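Local coordinates for protein aminoacyl-tRNA synthetase (Cryptosporidium parvum, PDB 5F9Z) that probably joins proline to its cognate tRNA at the expense of ATP, as a class II prolyl-tRNA synthetase, and binds the inhibitor halofuginone, at residues A[80-85]-A[119-124]; A[103-108]-A[115-120]; A[170-175]-A[271-276]. One frame throughout, in Å; residues are numbered along the deposited sequence.

Contacts 1 and 2 belong to one small antiparallel sheet of three strands. Its middle strand, 112-120, pairs with 83-85 in contact 1 and with 105-109 in contact 2. The two contacts share Ala119 and Ile120, and their centres lie about 10 Å apart. Contact 3 comes later in the chain, between strands 168-178 and 265-276. Its centre is about 14 Å from that of contact 1 and about 23 Å from that of contact 2. Ser124 of contact 1 probably bonds to Glu173 of contact 3. Halofuginone lies where the two regions meet: contacts 1 and 3 both touch it, and Val103 of contact 2 lines its pocket.

Contact 1 (A[80-85]-A[119-124]); sequences FPIFVT and AIRPTS. With HFG (7-bromo-6-chloro-3-{3-[(2R,3S)-3-hydroxypiperidin-2-yl]-2-oxopropyl}quinazolin-4(3H)-one), chain E.
This is a short antiparallel strand pairing that opens into a loop beside the halofuginone pocket. Val84 and Ala119 form a hydrogen-bonded pair, with Val84 N to Ala119 O at 3.1 Å and Ala119 N to Val84 O at 3.0 Å. Phe83 and Ile120 are the neighbouring non-hydrogen-bonded pair. Past it, Arg121 N still reaches Ile82 O at 2.8 Å. Ile82 and Ile120 lie side by side and point the same way, and Ile82 CG1 meets Ile120 CG2. The Phe83 ring takes Ile82 CG2 over the centre of one face, while Ile120 CG1 comes at its edge. Strand 83-85 is an outer strand of the three-stranded sheet in this class II synthetase, and strand 112-120 is the middle one. Arg121 crosses Ile82 at about a right angle. Its chain bends at chi3 (58°), which lays one guanidinium face on Ile82 CA. Water 1 sits at the guanidinium edge, in plane, 2.6 Å from Arg121 NH1. The same water donates to Pro81 O and to Ser124 OG, so it bridges Pro81 of one segment to Arg121 and Ser124 of the other. The next residues face the inhibitor. Pro122 CG lies 3.6 Å from the chlorine CL1 of halofuginone. With chi1 at 179°, Thr123 OG1 swings away from its backbone N and accepts a 3.1 Å bond from halofuginone N1'; it is also hydrogen-bonded to Glu125 OE1.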
loop_
_atom_site.group_PDB
_atom_site.type_symbol
_atom_site.label_atom_id
_atom_site.label_comp_id
_atom_site.label_asym_id
_atom_site.label_seq_id
_atom_site.Cartn_x
_atom_site.Cartn_y
_atom_site.Cartn_z
ATOM N N PHE A 80 10.903 -5.875 -19.484
ATOM C CA PHE A 80 10.223 -6.233 -20.713
ATOM C C PHE A 80 9.530 -5.010 -21.308
ATOM O O PHE A 80 9.178 -4.077 -20.579
ATOM C CB PHE A 80 9.201 -7.344 -20.453
ATOM C CG PHE A 80 9.824 -8.674 -20.129
ATOM C CD1 PHE A 80 10.388 -8.907 -18.885
ATOM C CD2 PHE A 80 9.846 -9.690 -21.069
ATOM C CE1 PHE A 80 10.963 -10.127 -18.586
ATOM C CE2 PHE A 80 10.419 -10.913 -20.776
ATOM C CZ PHE A 80 10.977 -11.132 -19.533
ATOM N N PRO A 81 9.335 -4.979 -22.626
ATOM C CA PRO A 81 8.843 -3.758 -23.275
ATOM C C PRO A 81 7.458 -3.350 -22.793
ATOM O O PRO A 81 6.664 -4.160 -22.311
ATOM C CB PRO A 81 8.823 -4.129 -24.762
ATOM C CG PRO A 81 9.817 -5.232 -24.887
ATOM C CD PRO A 81 9.703 -6.011 -23.612
ATOM N N ILE A 82 7.178 -2.050 -22.937
ATOM C CA ILE A 82 5.871 -1.505 -22.594
ATOM C C ILE A 82 4.812 -1.917 -23.607
ATOM O O ILE A 82 3.614 -1.865 -23.308
ATOM C CB ILE A 82 5.958 0.031 -22.490
ATOM C CG1 ILE A 82 4.681 0.617 -21.881
ATOM C CG2 ILE A 82 6.227 0.646 -23.859
ATOM C CD1 ILE A 82 4.622 2.130 -21.927
ATOM N N PHE A 83 5.221 -2.336 -24.798
ATOM C CA PHE A 83 4.299 -2.626 -25.884
ATOM C C PHE A 83 4.060 -4.124 -26.015
ATOM O O PHE A 83 4.897 -4.946 -25.633
ATOM C CB PHE A 83 4.834 -2.067 -27.203
ATOM C CG PHE A 83 4.793 -0.571 -27.285
ATOM C CD1 PHE A 83 3.728 0.134 -26.749
ATOM C CD2 PHE A 83 5.822 0.133 -27.887
ATOM C CE1 PHE A 83 3.686 1.511 -26.818
ATOM C CE2 PHE A 83 5.787 1.510 -27.958
ATOM C CZ PHE A 83 4.716 2.201 -27.423
ATOM N N VAL A 84 2.898 -4.468 -26.563
ATOM C CA VAL A 84 2.548 -5.857 -26.830
ATOM C C VAL A 84 1.522 -5.875 -27.955
ATOM O O VAL A 84 0.583 -5.075 -27.971
ATOM C CB VAL A 84 2.025 -6.565 -25.556
ATOM C CG1 VAL A 84 0.880 -5.781 -24.932
ATOM C CG2 VAL A 84 1.592 -7.974 -25.886
ATOM N N THR A 85 1.719 -6.785 -28.903
ATOM C CA THR A 85 0.825 -6.882 -30.046
ATOM C C THR A 85 -0.556 -7.365 -29.614
ATOM O O THR A 85 -0.737 -7.952 -28.543
ATOM C CB THR A 85 1.399 -7.829 -31.100
ATOM O OG1 THR A 85 1.536 -9.141 -30.542
ATOM C CG2 THR A 85 2.759 -7.339 -31.570
ATOM N N ALA A 119 -0.854 -2.469 -28.139
ATOM C CA ALA A 119 -1.401 -2.255 -26.808
ATOM C C ALA A 119 -0.318 -1.804 -25.838
ATOM O O ALA A 119 0.815 -2.295 -25.876
ATOM C CB ALA A 119 -2.056 -3.534 -26.287
ATOM N N ILE A 120 -0.673 -0.861 -24.971
ATOM C CA ILE A 120 0.180 -0.508 -23.843
ATOM C C ILE A 120 -0.026 -1.542 -22.744
ATOM O O ILE A 120 -1.162 -1.899 -22.417
ATOM C CB ILE A 120 -0.130 0.910 -23.339
ATOM C CG1 ILE A 120 0.190 1.948 -24.415
ATOM C CG2 ILE A 120 0.662 1.211 -22.077
ATOM C CD1 ILE A 120 0.031 3.373 -23.939
ATOM N N ARG A 121 1.077 -2.022 -22.178
ATOM C CA ARG A 121 1.123 -3.073 -21.169
ATOM C C ARG A 121 0.183 -2.809 -19.995
ATOM O O ARG A 121 0.390 -1.854 -19.237
ATOM C CB ARG A 121 2.563 -3.222 -20.676
ATOM C CG ARG A 121 2.738 -3.927 -19.350
ATOM C CD ARG A 121 4.180 -3.808 -18.890
ATOM N NE ARG A 121 4.598 -2.414 -18.765
ATOM C CZ ARG A 121 5.861 -2.002 -18.818
ATOM N NH1 ARG A 121 6.841 -2.877 -19.006
ATOM N NH2 ARG A 121 6.146 -0.713 -18.691
ATOM N N PRO A 122 -0.870 -3.616 -19.830
ATOM C CA PRO A 122 -1.650 -3.587 -18.588
ATOM C C PRO A 122 -1.148 -4.579 -17.557
ATOM O O PRO A 122 -1.538 -4.489 -16.384
ATOM C CB PRO A 122 -3.053 -3.972 -19.073
ATOM C CG PRO A 122 -2.771 -4.958 -20.172
ATOM C CD PRO A 122 -1.468 -4.527 -20.824
ATOM N N THR A 123 -0.305 -5.516 -17.990
ATOM C CA THR A 123 0.330 -6.543 -17.176
ATOM C C THR A 123 1.161 -7.389 -18.132
ATOM O O THR A 123 0.888 -7.404 -19.337
ATOM C CB THR A 123 -0.697 -7.389 -16.426
ATOM O OG1 THR A 123 -0.020 -8.393 -15.659
ATOM C CG2 THR A 123 -1.658 -8.042 -17.407
ATOM N N SER A 124 2.172 -8.092 -17.626
ATOM C CA SER A 124 3.207 -8.644 -18.496
ATOM C C SER A 124 3.157 -10.161 -18.651
ATOM O O SER A 124 4.140 -10.754 -19.111
ATOM C CB SER A 124 4.590 -8.224 -17.997
ATOM O OG SER A 124 4.678 -6.813 -17.915
HETATM O "O4'" HFG E . -2.647 -8.580 -13.570
HETATM C C21 HFG E . -3.312 -9.452 -13.092
HETATM C "C3'" HFG E . -2.647 -10.625 -12.335
HETATM C "C2'" HFG E . -1.208 -10.330 -11.907
HETATM N "N1'" HFG E . -0.414 -10.008 -13.015
HETATM C "C6'" HFG E . 0.766 -9.295 -12.627
HETATM C "C5'" HFG E . 1.085 -9.456 -11.139
HETATM C "C4'" HFG E . 0.029 -8.966 -10.302
HETATM C C39 HFG E . -1.239 -9.173 -10.886
HETATM O "O7'" HFG E . -2.255 -9.517 -9.807
HETATM C "C1'" HFG E . -4.951 -9.407 -13.228
HETATM N N3 HFG E . -5.346 -8.413 -14.316
HETATM C C4 HFG E . -5.078 -8.707 -15.646
HETATM O O11 HFG E . -4.526 -9.767 -15.949
HETATM C C10 HFG E . -5.432 -7.819 -16.619
HETATM C C5 HFG E . -5.173 -8.091 -18.011
HETATM C C2 HFG E . -5.938 -7.285 -13.992
HETATM N N1 HFG E . -6.299 -6.386 -14.920
HETATM C C9 HFG E . -6.051 -6.644 -16.239
HETATM C C8 HFG E . -6.429 -5.707 -17.212
HETATM C C7 HFG E . -6.171 -5.976 -18.579
HETATM BR BR1 HFG E . -6.697 -4.665 -19.931
HETATM C C6 HFG E . -5.543 -7.171 -18.964
HETATM CL CL1 HFG E . -5.227 -7.500 -20.668
HETATM O O HOH W 1 6.824 -5.361 -19.680
#

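Contact 2 (A[103-108]-A[115-120]); sequences VAWVTK and AEPIAI
Trp105 lies across Ala119 in the beta hairpin of strands 105-109 and 112-120 of this class II synthetase. From CB, the Trp105 side chain leaves with CG anti to the carbonyl carbon (chi1 -70°). This turns the six-membered ring over the partner strand. CD2 is the first ring atom to approach Ala119, near its CA and CB. CE3 lies against the backbone, 3.4 Å from Ala119 N, and also meets Pro117 CB. CZ3 is next: Ala119 CB is 3.5 Å away, and Pro117 O lies at the ring edge. CH2 passes beside the same methyl. Ala119 CB thus makes a CH-pi contact over the ring face, 20° off the normal. Val103 CG1 covers the same face toward its rim, and Val103 also touches halofuginone. Among the residues turned the other way, the Val106 and Ile120 side chains cross at about a right angle, CG2 of the first meeting CG1 of the second. Val106 and Ile118 form the hydrogen-bonded pair. Ile120 N gives Ala104 O a nearly straight bond of 2.7 Å (176°). Beyond it, water 2 bridges the two segments, accepting from Ala104 N at 2.6 Å and donating to Ile120 O at 2.8 Å.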
loop_
_atom_site.group_PDB
_atom_site.type_symbol
_atom_site.label_atom_id
_atom_site.label_comp_id
_atom_site.label_asym_id
_atom_site.label_seq_id
_atom_site.Cartn_x
_atom_site.Cartn_y
_atom_site.Cartn_z
ATOM N N VAL A 103 -7.723 -1.534 -22.088
ATOM C CA VAL A 103 -6.480 -1.566 -22.850
ATOM C C VAL A 103 -6.271 -0.219 -23.527
ATOM O O VAL A 103 -7.127 0.249 -24.286
ATOM C CB VAL A 103 -6.498 -2.697 -23.885
ATOM C CG1 VAL A 103 -5.111 -2.895 -24.468
ATOM C CG2 VAL A 103 -7.015 -3.982 -23.266
ATOM N N ALA A 104 -5.128 0.408 -23.261
ATOM C CA ALA A 104 -4.725 1.611 -23.977
ATOM C C ALA A 104 -4.005 1.196 -25.254
ATOM O O ALA A 104 -2.995 0.488 -25.200
ATOM C CB ALA A 104 -3.826 2.489 -23.108
ATOM N N TRP A 105 -4.525 1.634 -26.398
ATOM C CA TRP A 105 -4.026 1.213 -27.700
ATOM C C TRP A 105 -3.304 2.361 -28.390
ATOM O O TRP A 105 -3.851 3.463 -28.511
ATOM C CB TRP A 105 -5.168 0.711 -28.587
ATOM C CG TRP A 105 -5.748 -0.591 -28.142
ATOM C CD1 TRP A 105 -6.863 -0.775 -27.376
ATOM C CD2 TRP A 105 -5.242 -1.899 -28.433
ATOM N NE1 TRP A 105 -7.084 -2.116 -27.175
ATOM C CE2 TRP A 105 -6.102 -2.827 -27.813
ATOM C CE3 TRP A 105 -4.146 -2.375 -29.158
ATOM C CZ2 TRP A 105 -5.899 -4.203 -27.895
ATOM C CZ3 TRP A 105 -3.947 -3.741 -29.240
ATOM C CH2 TRP A 105 -4.819 -4.639 -28.610
ATOM N N VAL A 106 -2.082 2.096 -28.845
ATOM C CA VAL A 106 -1.364 3.016 -29.721
ATOM C C VAL A 106 -1.814 2.724 -31.149
ATOM O O VAL A 106 -1.534 1.652 -31.690
ATOM C CB VAL A 106 0.154 2.870 -29.574
ATOM C CG1 VAL A 106 0.873 3.766 -30.571
ATOM C CG2 VAL A 106 0.585 3.194 -28.151
ATOM N N THR A 107 -2.519 3.674 -31.760
ATOM C CA THR A 107 -3.102 3.475 -33.078
ATOM C C THR A 107 -2.446 4.318 -34.164
ATOM O O THR A 107 -2.828 4.199 -35.332
ATOM C CB THR A 107 -4.606 3.774 -33.045
ATOM O OG1 THR A 107 -4.812 5.157 -32.732
ATOM C CG2 THR A 107 -5.296 2.914 -31.997
ATOM N N LYS A 108 -1.475 5.159 -33.819
ATOM C CA LYS A 108 -0.847 6.008 -34.820
ATOM C C LYS A 108 0.532 6.431 -34.341
ATOM O O LYS A 108 0.765 6.602 -33.142
ATOM C CB LYS A 108 -1.704 7.244 -35.125
ATOM N N ALA A 115 -1.318 -0.276 -39.113
ATOM C CA ALA A 115 -2.179 -1.318 -39.664
ATOM C C ALA A 115 -2.747 -2.198 -38.558
ATOM O O ALA A 115 -3.935 -2.541 -38.575
ATOM C CB ALA A 115 -1.406 -2.159 -40.679
ATOM N N GLU A 116 -1.917 -2.568 -37.592
ATOM C CA GLU A 116 -2.362 -3.301 -36.408
ATOM C C GLU A 116 -2.005 -2.489 -35.173
ATOM O O GLU A 116 -0.808 -2.324 -34.870
ATOM C CB GLU A 116 -1.719 -4.687 -36.345
ATOM N N PRO A 117 -2.983 -1.954 -34.442
ATOM C CA PRO A 117 -2.661 -1.148 -33.259
ATOM C C PRO A 117 -1.918 -1.964 -32.212
ATOM O O PRO A 117 -2.055 -3.187 -32.128
ATOM C CB PRO A 117 -4.036 -0.696 -32.749
ATOM C CG PRO A 117 -5.008 -1.667 -33.344
ATOM C CD PRO A 117 -4.434 -2.045 -34.674
ATOM N N ILE A 118 -1.117 -1.266 -31.411
ATOM C CA ILE A 118 -0.251 -1.881 -30.412
ATOM C C ILE A 118 -0.752 -1.487 -29.030
ATOM O O ILE A 118 -1.036 -0.309 -28.777
ATOM C CB ILE A 118 1.215 -1.463 -30.614
ATOM C CG1 ILE A 118 1.706 -1.912 -31.992
ATOM C CG2 ILE A 118 2.091 -2.043 -29.521
ATOM C CD1 ILE A 118 3.118 -1.473 -32.313
ATOM N N ALA A 119 -0.854 -2.469 -28.139
ATOM C CA ALA A 119 -1.401 -2.255 -26.808
ATOM C C ALA A 119 -0.318 -1.804 -25.838
ATOM O O ALA A 119 0.815 -2.295 -25.876
ATOM C CB ALA A 119 -2.056 -3.534 -26.287
ATOM N N ILE A 120 -0.673 -0.861 -24.971
ATOM C CA ILE A 120 0.180 -0.508 -23.843
ATOM C C ILE A 120 -0.026 -1.542 -22.744
ATOM O O ILE A 120 -1.162 -1.899 -22.417
ATOM C CB ILE A 120 -0.130 0.910 -23.339
ATOM C CG1 ILE A 120 0.190 1.948 -24.415
ATOM C CG2 ILE A 120 0.662 1.211 -22.077
ATOM C CD1 ILE A 120 0.031 3.373 -23.939
HETATM O O HOH W 2 -3.436 -0.509 -21.489
#

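Contact 3 (A[170-175]-A[271-276]); sequences LWQEGH and TSWGLT. With HFG (7-bromo-6-chloro-3-{3-[(2R,3S)-3-hydroxypiperidin-2-yl]-2-oxopropyl}quinazolin-4(3H)-one), chain E; ANP (phosphoaminophosphonic acid-adenylate ester), chain D.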
loop_
_atom_site.group_PDB
_atom_site.type_symbol
_atom_site.label_atom_id
_atom_site.label_comp_id
_atom_site.label_asym_id
_atom_site.label_seq_id
_atom_site.Cartn_x
_atom_site.Cartn_y
_atom_site.Cartn_z
ATOM N N LEU A 170 2.566 3.095 -10.817
ATOM C CA LEU A 170 3.822 2.371 -10.721
ATOM C C LEU A 170 3.596 1.113 -9.901
ATOM O O LEU A 170 2.863 1.131 -8.907
ATOM C CB LEU A 170 4.903 3.236 -10.073
ATOM C CG LEU A 170 5.173 4.581 -10.746
ATOM C CD1 LEU A 170 6.308 5.306 -10.043
ATOM C CD2 LEU A 170 5.485 4.380 -12.219
ATOM N N TRP A 171 4.211 0.014 -10.323
ATOM C CA TRP A 171 4.027 -1.224 -9.590
ATOM C C TRP A 171 5.254 -2.108 -9.738
ATOM O O TRP A 171 6.196 -1.804 -10.475
ATOM C CB TRP A 171 2.748 -1.956 -10.035
ATOM C CG TRP A 171 2.840 -2.920 -11.208
ATOM C CD1 TRP A 171 3.831 -3.011 -12.149
ATOM C CD2 TRP A 171 1.873 -3.921 -11.554
ATOM N NE1 TRP A 171 3.543 -4.012 -13.045
ATOM C CE2 TRP A 171 2.346 -4.583 -12.703
ATOM C CE3 TRP A 171 0.654 -4.321 -10.999
ATOM C CZ2 TRP A 171 1.641 -5.622 -13.308
ATOM C CZ3 TRP A 171 -0.043 -5.353 -11.601
ATOM C CH2 TRP A 171 0.452 -5.991 -12.743
ATOM N N GLN A 172 5.215 -3.212 -9.009
ATOM C CA GLN A 172 6.171 -4.298 -9.119
ATOM C C GLN A 172 5.385 -5.542 -9.501
ATOM O O GLN A 172 4.322 -5.800 -8.931
ATOM C CB GLN A 172 6.916 -4.474 -7.789
ATOM C CG GLN A 172 7.467 -5.849 -7.500
ATOM C CD GLN A 172 6.411 -6.811 -7.001
ATOM O OE1 GLN A 172 5.636 -6.494 -6.098
ATOM N NE2 GLN A 172 6.350 -7.980 -7.616
ATOM N N GLU A 173 5.883 -6.298 -10.477
ATOM C CA GLU A 173 5.264 -7.565 -10.848
ATOM C C GLU A 173 6.341 -8.633 -10.932
ATOM O O GLU A 173 7.281 -8.517 -11.725
ATOM C CB GLU A 173 4.486 -7.460 -12.166
ATOM C CG GLU A 173 5.239 -6.866 -13.341
ATOM C CD GLU A 173 4.459 -6.986 -14.638
ATOM O OE1 GLU A 173 3.740 -7.995 -14.809
ATOM O OE2 GLU A 173 4.555 -6.070 -15.483
ATOM N N GLY A 174 6.212 -9.659 -10.100
ATOM C CA GLY A 174 7.125 -10.789 -10.094
ATOM C C GLY A 174 6.456 -11.991 -10.734
ATOM O O GLY A 174 5.281 -12.266 -10.480
ATOM N N HIS A 175 7.209 -12.698 -11.571
ATOM C CA HIS A 175 6.716 -13.881 -12.264
ATOM C C HIS A 175 7.744 -14.988 -12.102
ATOM O O HIS A 175 8.883 -14.851 -12.560
ATOM C CB HIS A 175 6.459 -13.588 -13.746
ATOM C CG HIS A 175 5.438 -12.519 -13.980
ATOM N ND1 HIS A 175 4.124 -12.799 -14.292
ATOM C CD2 HIS A 175 5.535 -11.169 -13.941
ATOM C CE1 HIS A 175 3.458 -11.667 -14.438
ATOM N NE2 HIS A 175 4.291 -10.664 -14.231
ATOM N N THR A 271 3.924 -18.669 -10.529
ATOM C CA THR A 271 3.319 -17.726 -9.601
ATOM C C THR A 271 3.455 -16.321 -10.169
ATOM O O THR A 271 4.333 -16.045 -10.991
ATOM C CB THR A 271 3.969 -17.770 -8.206
ATOM O OG1 THR A 271 5.184 -17.010 -8.221
ATOM C CG2 THR A 271 4.281 -19.198 -7.793
ATOM N N SER A 272 2.574 -15.429 -9.723
ATOM C CA SER A 272 2.684 -14.019 -10.066
ATOM C C SER A 272 2.115 -13.194 -8.922
ATOM O O SER A 272 1.159 -13.604 -8.258
ATOM C CB SER A 272 1.968 -13.682 -11.377
ATOM O OG SER A 272 0.570 -13.570 -11.185
ATOM N N TRP A 273 2.718 -12.029 -8.698
ATOM C CA TRP A 273 2.403 -11.207 -7.541
ATOM C C TRP A 273 2.716 -9.754 -7.865
ATOM O O TRP A 273 3.634 -9.461 -8.636
ATOM C CB TRP A 273 3.183 -11.675 -6.303
ATOM C CG TRP A 273 4.434 -12.460 -6.632
ATOM C CD1 TRP A 273 4.507 -13.778 -6.981
ATOM C CD2 TRP A 273 5.783 -11.972 -6.636
ATOM N NE1 TRP A 273 5.813 -14.137 -7.208
ATOM C CE2 TRP A 273 6.616 -13.048 -7.000
ATOM C CE3 TRP A 273 6.365 -10.733 -6.365
ATOM C CZ2 TRP A 273 8.001 -12.918 -7.102
ATOM C CZ3 TRP A 273 7.739 -10.607 -6.467
ATOM C CH2 TRP A 273 8.541 -11.692 -6.833
ATOM N N GLY A 274 1.945 -8.850 -7.277
ATOM C CA GLY A 274 2.062 -7.440 -7.608
ATOM C C GLY A 274 1.733 -6.542 -6.437
ATOM O O GLY A 274 0.884 -6.863 -5.599
ATOM N N LEU A 275 2.419 -5.401 -6.385
ATOM C CA LEU A 275 2.159 -4.339 -5.422
ATOM C C LEU A 275 2.349 -3.008 -6.132
ATOM O O LEU A 275 3.304 -2.840 -6.895
ATOM C CB LEU A 275 3.086 -4.438 -4.200
ATOM C CG LEU A 275 2.906 -3.418 -3.069
ATOM C CD1 LEU A 275 3.165 -4.072 -1.722
ATOM C CD2 LEU A 275 3.827 -2.219 -3.250
ATOM N N THR A 276 1.447 -2.067 -5.879
ATOM C CA THR A 276 1.402 -0.808 -6.611
ATOM C C THR A 276 1.556 0.370 -5.656
ATOM O O THR A 276 1.647 0.210 -4.435
ATOM C CB THR A 276 0.089 -0.675 -7.385
ATOM O OG1 THR A 276 -0.985 -0.505 -6.454
ATOM C CG2 THR A 276 -0.169 -1.915 -8.211
HETATM O "O4'" HFG E . -2.647 -8.580 -13.570
HETATM C C21 HFG E . -3.312 -9.452 -13.092
HETATM C "C3'" HFG E . -2.647 -10.625 -12.335
HETATM C "C2'" HFG E . -1.208 -10.330 -11.907
HETATM N "N1'" HFG E . -0.414 -10.008 -13.015
HETATM C "C6'" HFG E . 0.766 -9.295 -12.627
HETATM C "C5'" HFG E . 1.085 -9.456 -11.139
HETATM C "C4'" HFG E . 0.029 -8.966 -10.302
HETATM C C39 HFG E . -1.239 -9.173 -10.886
HETATM O "O7'" HFG E . -2.255 -9.517 -9.807
HETATM C "C1'" HFG E . -4.951 -9.407 -13.228
HETATM N N3 HFG E . -5.346 -8.413 -14.316
HETATM C C4 HFG E . -5.078 -8.707 -15.646
HETATM O O11 HFG E . -4.526 -9.767 -15.949
HETATM C C10 HFG E . -5.432 -7.819 -16.619
HETATM C C5 HFG E . -5.173 -8.091 -18.011
HETATM C C2 HFG E . -5.938 -7.285 -13.992
HETATM N N1 HFG E . -6.299 -6.386 -14.920
HETATM C C9 HFG E . -6.051 -6.644 -16.239
HETATM C C8 HFG E . -6.429 -5.707 -17.212
HETATM C C7 HFG E . -6.171 -5.976 -18.579
HETATM BR BR1 HFG E . -6.697 -4.665 -19.931
HETATM C C6 HFG E . -5.543 -7.171 -18.964
HETATM CL CL1 HFG E . -5.227 -7.500 -20.668
HETATM P PG ANP D . -9.311 -4.506 -9.229
HETATM O O1G ANP D . -10.598 -5.183 -9.575
HETATM O O2G ANP D . -9.551 -3.531 -8.014
HETATM O O3G ANP D . -8.799 -3.667 -10.467
HETATM P PB ANP D . -7.084 -6.035 -10.019
HETATM O O1B ANP D . -7.220 -7.533 -10.417
HETATM O O2B ANP D . -7.349 -5.180 -11.216
HETATM N N3B ANP D . -8.165 -5.676 -8.785
HETATM P PA ANP D . -4.387 -6.560 -10.019
HETATM O O1A ANP D . -4.349 -6.579 -11.497
HETATM O O2A ANP D . -4.433 -7.947 -9.372
HETATM O O3A ANP D . -5.647 -5.755 -9.484
HETATM O "O5'" ANP D . -3.131 -5.732 -9.516
HETATM C "C5'" ANP D . -2.410 -6.100 -8.319
HETATM C "C4'" ANP D . -2.726 -5.107 -7.229
HETATM O "O4'" ANP D . -2.553 -3.773 -7.739
HETATM C "C3'" ANP D . -4.156 -5.145 -6.706
HETATM O "O3'" ANP D . -4.281 -6.102 -5.661
HETATM C "C2'" ANP D . -4.364 -3.717 -6.192
HETATM O "O2'" ANP D . -3.946 -3.582 -4.839
HETATM C "C1'" ANP D . -3.464 -2.886 -7.117
HETATM N N9 ANP D . -4.178 -2.161 -8.165
HETATM C C8 ANP D . -5.080 -2.674 -9.059
HETATM N N7 ANP D . -5.561 -1.791 -9.901
HETATM C C5 ANP D . -4.923 -0.613 -9.539
HETATM C C6 ANP D . -4.996 0.699 -10.047
HETATM N N6 ANP D . -5.775 1.059 -11.069
HETATM N N1 ANP D . -4.227 1.643 -9.457
HETATM C C2 ANP D . -3.445 1.289 -8.433
HETATM N N3 ANP D . -3.295 0.087 -7.871
HETATM C C4 ANP D . -4.066 -0.827 -8.473
#
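The Trp273 ring lies flat over Gly174, with Gly174 CA 3.5 Å from the centroid of its six-membered ring and only 5° off the normal. This is a CH-pi contact at a site with no side chain in the way. In the ring plane, Trp273 NE1 donates to Thr271 OG1, which also bonds to Thr176. The Gln172 amide crosses the Trp273 ring obliquely, with the planes 37° apart. The Gln172 chain bends at chi2 (-79°), and its amide is held from beyond the pair: OE1 bonds to Tyr195 and NE2 to Asn147. The Trp273 ring and the Gln172 amide sit on two antiparallel strands in the core of the class II synthetase fold, where Gln172 with Leu275 and Gly174 with Trp273 are the hydrogen-bonded pairs. Trp171, Glu173 and His175 occupy the opposite, ligand-bearing face. Glu173 CB covers one face of the Trp171 ring. Glu173 OE1 accepts from His175 NE2 at 2.8 Å, on its anti side and tilted out of the carboxylate plane. Glu173 OE2 is gripped by Ser124 and Gln148, and His175 ND1 bonds to Tyr129. Trp171 CH2 comes within 3.3 Å of C6' on the halofuginone piperidine, and Thr276 CG2 meets the edge of the Trp171 ring. Gly274 has no side chain, and its N lies 3.6 Å from halofuginone C4'. Thr276 OG1 donates to N3 of the ATP analogue's adenine at 2.8 Å.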